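Local atomic coordinates of N-acetylglucosamine 2-epimerase (Xylella fastidiosa, PDB entry 3GT5), a protein that belongs to the N-acylglucosamine 2-epimerase family and probably interconverts sugar epimers, its exact substrate being unassigned. Residues D214-E219 / R274-V279; A287-L292 / D305-W310. All blocks are in the same frame, centred on the assembly; numbering follows the deposited sequence.

Overall arrangement
Contact 1 and contact 2 follow one another along the chain, the first closing before the second opens. Their centres lie about 18 Å apart, and their nearest atoms about 7 Å apart, so they do not touch. Helix 269-284 links them: contact 1 uses its middle, and the loop that leaves its end carries residues 287-292 of contact 2. Contact 1 sets this helix against the loop after helix 192-211. Contact 2 ties the loop after it to strand 302-308 and the start of helix 309-326. Together they follow the chain through successive helix, loop and strand connections of the helical barrel expected for this family.

Contact 1 of 2, residues D214-E219 / R274-V279; sequences DGLVWE and RSLFDV
Leu216, Leu276 and Val279 make a buried apolar contact between a loop and a helix, with water bridges beside it. The loop, residues 214-219, follows helix 192-211. The partner segment, 274-279, belongs to helix 269-284. Leu216 makes the main apolar contact from the loop. Its fork meets one branch of Val279: CD1 of Leu216 lies 3.8 Å from CG1 of Val279, and CD2 of Leu216 is equally near that methyl. The leucine fork lies at a slant to the valine side chain. CG1 of Val279 is anti to the backbone N (chi1 171°), which turns this methyl to the leucine fork.

Leu276, almost one turn earlier, sends CD2 to the loop. This methyl sits 4.1 Å from Leu216 CD2 and 3.5 Å from the carbonyl O of Gly215. Val217 adds a looser touch through CG2. Gln250 and Trp253 of helix 247-263 and Thr206 of helix 192-211 also pack on Leu276. The loop packs on helix 269-284, one of the helices of the (alpha/alpha) barrel expected for this family.

The carbonyl O of Gly215 is satisfied by water. One water donates to it at 2.8 Å and also to Ser275 OG. A second donates to the same oxygen and to Ser275 O, 3.2 Å from the water. Two bonds therefore grip this acceptor, and they join loop and helix without a direct hydrogen bond between them. Ser275 OG also bonds to Val272 O, almost one turn back in its own helix. On the loop side, Val217 N is held by Gln250 OE1, so helix 247-263 fixes the backbone next to Leu216.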
loop_
_atom_site.group_PDB
_atom_site.type_symbol
_atom_site.label_atom_id
_atom_site.label_comp_id
_atom_site.label_asym_id
_atom_site.label_seq_id
_atom_site.Cartn_x
_atom_site.Cartn_y
_atom_site.Cartn_z
ATOM N N ASP A 214 11.013 9.884 18.388
ATOM C CA ASP A 214 12.278 10.424 17.972
ATOM C C ASP A 214 12.349 10.715 16.486
ATOM O O ASP A 214 13.401 10.604 15.869
ATOM C CB ASP A 214 13.434 9.531 18.455
ATOM C CG ASP A 214 14.727 10.326 18.646
ATOM O OD1 ASP A 214 14.619 11.506 19.059
ATOM O OD2 ASP A 214 15.825 9.789 18.356
ATOM N N GLY A 215 11.217 11.119 15.925
ATOM C CA GLY A 215 11.167 11.613 14.562
ATOM C C GLY A 215 10.857 10.608 13.473
ATOM O O GLY A 215 10.872 10.973 12.272
ATOM N N LEU A 216 10.609 9.351 13.842
ATOM C CA LEU A 216 10.134 8.334 12.901
ATOM C C LEU A 216 8.759 7.871 13.338
ATOM O O LEU A 216 8.365 8.099 14.480
ATOM C CB LEU A 216 11.087 7.145 12.820
ATOM C CG LEU A 216 12.471 7.412 12.221
ATOM C CD1 LEU A 216 13.232 6.075 12.200
ATOM C CD2 LEU A 216 12.393 7.995 10.814
ATOM N N VAL A 217 8.013 7.250 12.428
ATOM C CA VAL A 217 6.658 6.806 12.697
ATOM C C VAL A 217 6.660 5.357 13.207
ATOM O O VAL A 217 6.983 4.421 12.477
ATOM C CB VAL A 217 5.753 6.929 11.440
ATOM C CG1 VAL A 217 4.333 6.437 11.713
ATOM C CG2 VAL A 217 5.771 8.384 10.884
ATOM N N TRP A 218 6.310 5.190 14.469
ATOM C CA TRP A 218 6.100 3.880 15.074
ATOM C C TRP A 218 4.715 3.359 14.688
ATOM O O TRP A 218 3.811 4.158 14.376
ATOM C CB TRP A 218 6.234 4.029 16.603
ATOM C CG TRP A 218 6.187 2.762 17.362
ATOM C CD1 TRP A 218 5.138 2.299 18.104
ATOM C CD2 TRP A 218 7.238 1.781 17.500
ATOM N NE1 TRP A 218 5.454 1.091 18.671
ATOM C CE2 TRP A 218 6.730 0.749 18.329
ATOM C CE3 TRP A 218 8.557 1.675 17.005
ATOM C CZ2 TRP A 218 7.478 -0.393 18.658
ATOM C CZ3 TRP A 218 9.316 0.550 17.347
ATOM C CH2 TRP A 218 8.779 -0.458 18.175
ATOM N N GLU A 219 4.518 2.043 14.668
ATOM C CA GLU A 219 3.286 1.461 14.157
ATOM C C GLU A 219 2.127 1.463 15.132
ATOM O O GLU A 219 0.974 1.644 14.724
ATOM C CB GLU A 219 3.488 0.016 13.731
ATOM C CG GLU A 219 4.474 -0.194 12.604
ATOM C CD GLU A 219 4.018 0.369 11.281
ATOM O OE1 GLU A 219 2.821 0.251 10.924
ATOM O OE2 GLU A 219 4.870 0.983 10.583
ATOM N N ARG A 274 11.827 14.465 3.642
ATOM C CA ARG A 274 13.303 14.254 3.585
ATOM C C ARG A 274 13.817 13.642 4.897
ATOM O O ARG A 274 14.638 12.722 4.880
ATOM C CB ARG A 274 14.033 15.574 3.270
ATOM C CG ARG A 274 13.702 16.128 1.895
ATOM C CD ARG A 274 14.602 17.290 1.514
ATOM N NE ARG A 274 15.983 16.819 1.397
ATOM C CZ ARG A 274 16.957 17.449 0.734
ATOM N NH1 ARG A 274 16.713 18.599 0.119
ATOM N NH2 ARG A 274 18.180 16.916 0.709
ATOM N N SER A 275 13.306 14.109 6.032
ATOM C CA SER A 275 13.737 13.584 7.348
ATOM C C SER A 275 13.378 12.096 7.481
ATOM O O SER A 275 14.176 11.288 7.991
ATOM C CB SER A 275 13.164 14.409 8.527
ATOM O OG SER A 275 11.766 14.129 8.792
ATOM N N LEU A 276 12.174 11.726 7.029
ATOM C CA LEU A 276 11.737 10.344 7.139
ATOM C C LEU A 276 12.566 9.419 6.232
ATOM O O LEU A 276 13.022 8.320 6.643
ATOM C CB LEU A 276 10.258 10.211 6.753
ATOM C CG LEU A 276 9.297 10.872 7.769
ATOM C CD1 LEU A 276 7.818 10.836 7.295
ATOM C CD2 LEU A 276 9.418 10.231 9.189
ATOM N N PHE A 277 12.721 9.859 4.990
ATOM C CA PHE A 277 13.407 9.038 3.991
ATOM C C PHE A 277 14.904 8.867 4.389
ATOM O O PHE A 277 15.406 7.733 4.411
ATOM C CB PHE A 277 13.289 9.648 2.614
ATOM C CG PHE A 277 14.017 8.865 1.537
ATOM C CD1 PHE A 277 13.321 8.009 0.721
ATOM C CD2 PHE A 277 15.385 8.982 1.356
ATOM C CE1 PHE A 277 13.937 7.262 -0.266
ATOM C CE2 PHE A 277 16.025 8.230 0.352
ATOM C CZ PHE A 277 15.294 7.380 -0.451
ATOM N N ASP A 278 15.569 9.966 4.730
ATOM C CA ASP A 278 17.045 9.978 4.916
ATOM C C ASP A 278 17.398 9.074 6.076
ATOM O O ASP A 278 18.298 8.246 5.967
ATOM C CB ASP A 278 17.602 11.392 5.183
ATOM C CG ASP A 278 17.434 12.366 3.993
ATOM O OD1 ASP A 278 17.021 11.977 2.867
ATOM O OD2 ASP A 278 17.695 13.573 4.228
ATOM N N VAL A 279 16.689 9.221 7.186
ATOM C CA VAL A 279 16.927 8.386 8.355
ATOM C C VAL A 279 16.601 6.927 8.101
ATOM O O VAL A 279 17.411 6.040 8.447
ATOM C CB VAL A 279 16.129 8.891 9.578
ATOM C CG1 VAL A 279 16.210 7.880 10.727
ATOM C CG2 VAL A 279 16.656 10.251 9.975
HETATM O O HOH W 1 10.811 13.573 11.294
HETATM O O HOH W 2 13.664 11.385 11.131
#

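Contact 2 of 2, residues A287-L292 / D305-W310; sequences AVRGGL and DDKYFW
Residues 287-292 run from a loop with helical backbone angles into two glycines with positive phi, and at Leu292 the chain comes within 6.2 Å of Lys307, measured between the two CA atoms. Lys307 belongs to strand 302-308, just before helix 309-326. Its side chain carries much of the contact. It lies beside Gly291 and Leu292, with CD 3.6 Å from Leu292 O. Bends at chi2 (-64°) and chi4 carry it along the loop, from Leu292 at CD to Gly290 at NZ. NZ donates to Gly290 O at 3.0 Å, with a C=O...N angle of 165°, so it meets the carbonyl nearly head-on. The same amine also bonds to Gly360 O and makes a salt bridge to Asp286, so three acceptors hold it.

Arg289 reaches across to Asp305. NH2 of Arg289 approaches OD2 of Asp305 at 3.3 Å in a rather long salt bridge, which is nevertheless fairly straight at the hydrogen. The carboxylate oxygen lies at the edge of the guanidinium, near its plane, and is met on its anti side, 23° out of the carboxylate plane. The two planes are well turned from each other. Asp286 takes NE and Asp361 takes NH1. Asp286 also binds Lys307, and probably eases the approach of the two positive charges.

One water joins the two backbones. It donates to Leu292 O at 2.8 Å and to Asp306 O, and it accepts from Tyr308 N: one bond to the loop, two to 305-310.

Tyr308 occupies the N-cap position of helix 309-326. Strands 295-296 and 302-308 form a hairpin between helices 269-284 and 309-326, and strand 357-358 adds a third strand. The contact lies where strand 302-308 passes into helix 309-326, consistent with the (alpha/alpha) barrel expected for this family.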
loop_
_atom_site.group_PDB
_atom_site.type_symbol
_atom_site.label_atom_id
_atom_site.label_comp_id
_atom_site.label_asym_id
_atom_site.label_seq_id
_atom_site.Cartn_x
_atom_site.Cartn_y
_atom_site.Cartn_z
ATOM N N ALA A 287 24.566 -2.383 3.200
ATOM C CA ALA A 287 25.645 -1.930 2.317
ATOM C C ALA A 287 26.453 -3.125 1.811
ATOM O O ALA A 287 27.097 -3.017 0.781
ATOM C CB ALA A 287 26.554 -0.891 3.005
ATOM N N VAL A 288 26.369 -4.262 2.496
ATOM C CA VAL A 288 27.113 -5.463 2.108
ATOM C C VAL A 288 26.381 -6.293 1.032
ATOM O O VAL A 288 26.931 -6.528 -0.041
ATOM C CB VAL A 288 27.441 -6.341 3.341
ATOM C CG1 VAL A 288 28.198 -7.635 2.925
ATOM C CG2 VAL A 288 28.244 -5.549 4.356
ATOM N N ARG A 289 25.149 -6.703 1.323
ATOM C CA ARG A 289 24.366 -7.608 0.465
ATOM C C ARG A 289 23.329 -6.890 -0.430
ATOM O O ARG A 289 22.767 -7.500 -1.335
ATOM C CB ARG A 289 23.710 -8.665 1.347
ATOM C CG ARG A 289 24.735 -9.419 2.222
ATOM C CD ARG A 289 24.121 -10.319 3.332
ATOM N NE ARG A 289 23.350 -9.550 4.319
ATOM C CZ ARG A 289 22.629 -10.078 5.311
ATOM N NH1 ARG A 289 22.601 -11.400 5.511
ATOM N NH2 ARG A 289 21.939 -9.286 6.127
ATOM N N GLY A 290 23.115 -5.594 -0.203
ATOM C CA GLY A 290 22.101 -4.824 -0.955
ATOM C C GLY A 290 20.720 -4.941 -0.332
ATOM O O GLY A 290 20.394 -5.932 0.327
ATOM N N GLY A 291 19.899 -3.899 -0.534
ATOM C CA GLY A 291 18.461 -3.985 -0.211
ATOM C C GLY A 291 18.171 -3.357 1.146
ATOM O O GLY A 291 19.030 -3.308 2.003
ATOM N N LEU A 292 16.938 -2.888 1.326
ATOM C CA LEU A 292 16.515 -2.350 2.607
ATOM C C LEU A 292 15.944 -3.476 3.479
ATOM O O LEU A 292 15.026 -4.224 3.064
ATOM C CB LEU A 292 15.444 -1.280 2.396
ATOM C CG LEU A 292 15.846 -0.020 1.661
ATOM C CD1 LEU A 292 14.572 0.779 1.336
ATOM C CD2 LEU A 292 16.791 0.791 2.507
ATOM N N ASP A 305 16.050 -8.722 9.210
ATOM C CA ASP A 305 16.848 -8.434 8.050
ATOM C C ASP A 305 16.317 -9.039 6.751
ATOM O O ASP A 305 17.015 -8.916 5.758
ATOM C CB ASP A 305 18.313 -8.802 8.256
ATOM C CG ASP A 305 18.559 -10.280 8.338
ATOM O OD1 ASP A 305 17.639 -11.063 8.626
ATOM O OD2 ASP A 305 19.731 -10.659 8.102
ATOM N N ASP A 306 15.126 -9.657 6.766
ATOM C CA ASP A 306 14.457 -10.077 5.529
ATOM C C ASP A 306 14.268 -8.845 4.604
ATOM O O ASP A 306 14.109 -7.697 5.072
ATOM C CB ASP A 306 13.113 -10.765 5.800
ATOM C CG ASP A 306 13.249 -12.180 6.400
ATOM O OD1 ASP A 306 14.344 -12.782 6.309
ATOM O OD2 ASP A 306 12.266 -12.632 6.985
ATOM N N LYS A 307 14.265 -9.107 3.300
ATOM C CA LYS A 307 14.151 -8.095 2.287
ATOM C C LYS A 307 12.804 -8.320 1.583
ATOM O O LYS A 307 12.606 -9.327 0.895
ATOM C CB LYS A 307 15.295 -8.219 1.263
ATOM C CG LYS A 307 16.707 -8.307 1.857
ATOM C CD LYS A 307 17.157 -7.099 2.598
ATOM C CE LYS A 307 18.505 -7.400 3.372
ATOM N NZ LYS A 307 19.653 -7.808 2.495
ATOM N N TYR A 308 11.882 -7.371 1.750
ATOM C CA TYR A 308 10.540 -7.496 1.262
ATOM C C TYR A 308 10.379 -6.641 0.002
ATOM O O TYR A 308 10.856 -5.520 -0.101
ATOM C CB TYR A 308 9.548 -6.993 2.295
ATOM C CG TYR A 308 9.207 -7.979 3.394
ATOM C CD1 TYR A 308 7.949 -8.507 3.497
ATOM C CD2 TYR A 308 10.150 -8.328 4.373
ATOM C CE1 TYR A 308 7.623 -9.391 4.528
ATOM C CE2 TYR A 308 9.830 -9.208 5.400
ATOM C CZ TYR A 308 8.569 -9.707 5.486
ATOM O OH TYR A 308 8.247 -10.587 6.500
ATOM N N PHE A 309 9.550 -7.124 -0.881
ATOM C CA PHE A 309 9.292 -6.471 -2.164
ATOM C C PHE A 309 8.827 -5.015 -1.994
ATOM O O PHE A 309 9.398 -4.098 -2.579
ATOM C CB PHE A 309 8.277 -7.290 -2.998
ATOM C CG PHE A 309 6.827 -7.196 -2.558
ATOM C CD1 PHE A 309 5.885 -6.573 -3.362
ATOM C CD2 PHE A 309 6.386 -7.785 -1.351
ATOM C CE1 PHE A 309 4.559 -6.488 -2.966
ATOM C CE2 PHE A 309 5.070 -7.657 -0.939
ATOM C CZ PHE A 309 4.150 -7.032 -1.769
ATOM N N TRP A 310 7.827 -4.835 -1.136
ATOM C CA TRP A 310 7.125 -3.556 -1.041
ATOM C C TRP A 310 7.984 -2.478 -0.405
ATOM O O TRP A 310 7.880 -1.280 -0.715
ATOM C CB TRP A 310 5.801 -3.719 -0.308
ATOM C CG TRP A 310 5.898 -4.008 1.189
ATOM C CD1 TRP A 310 5.845 -5.215 1.785
ATOM C CD2 TRP A 310 6.033 -3.039 2.235
ATOM N NE1 TRP A 310 5.959 -5.072 3.159
ATOM C CE2 TRP A 310 6.035 -3.744 3.460
ATOM C CE3 TRP A 310 6.141 -1.645 2.252
ATOM C CZ2 TRP A 310 6.140 -3.116 4.694
ATOM C CZ3 TRP A 310 6.270 -0.996 3.491
ATOM C CH2 TRP A 310 6.265 -1.744 4.702
HETATM O O HOH W 3 12.656 -5.456 3.846
#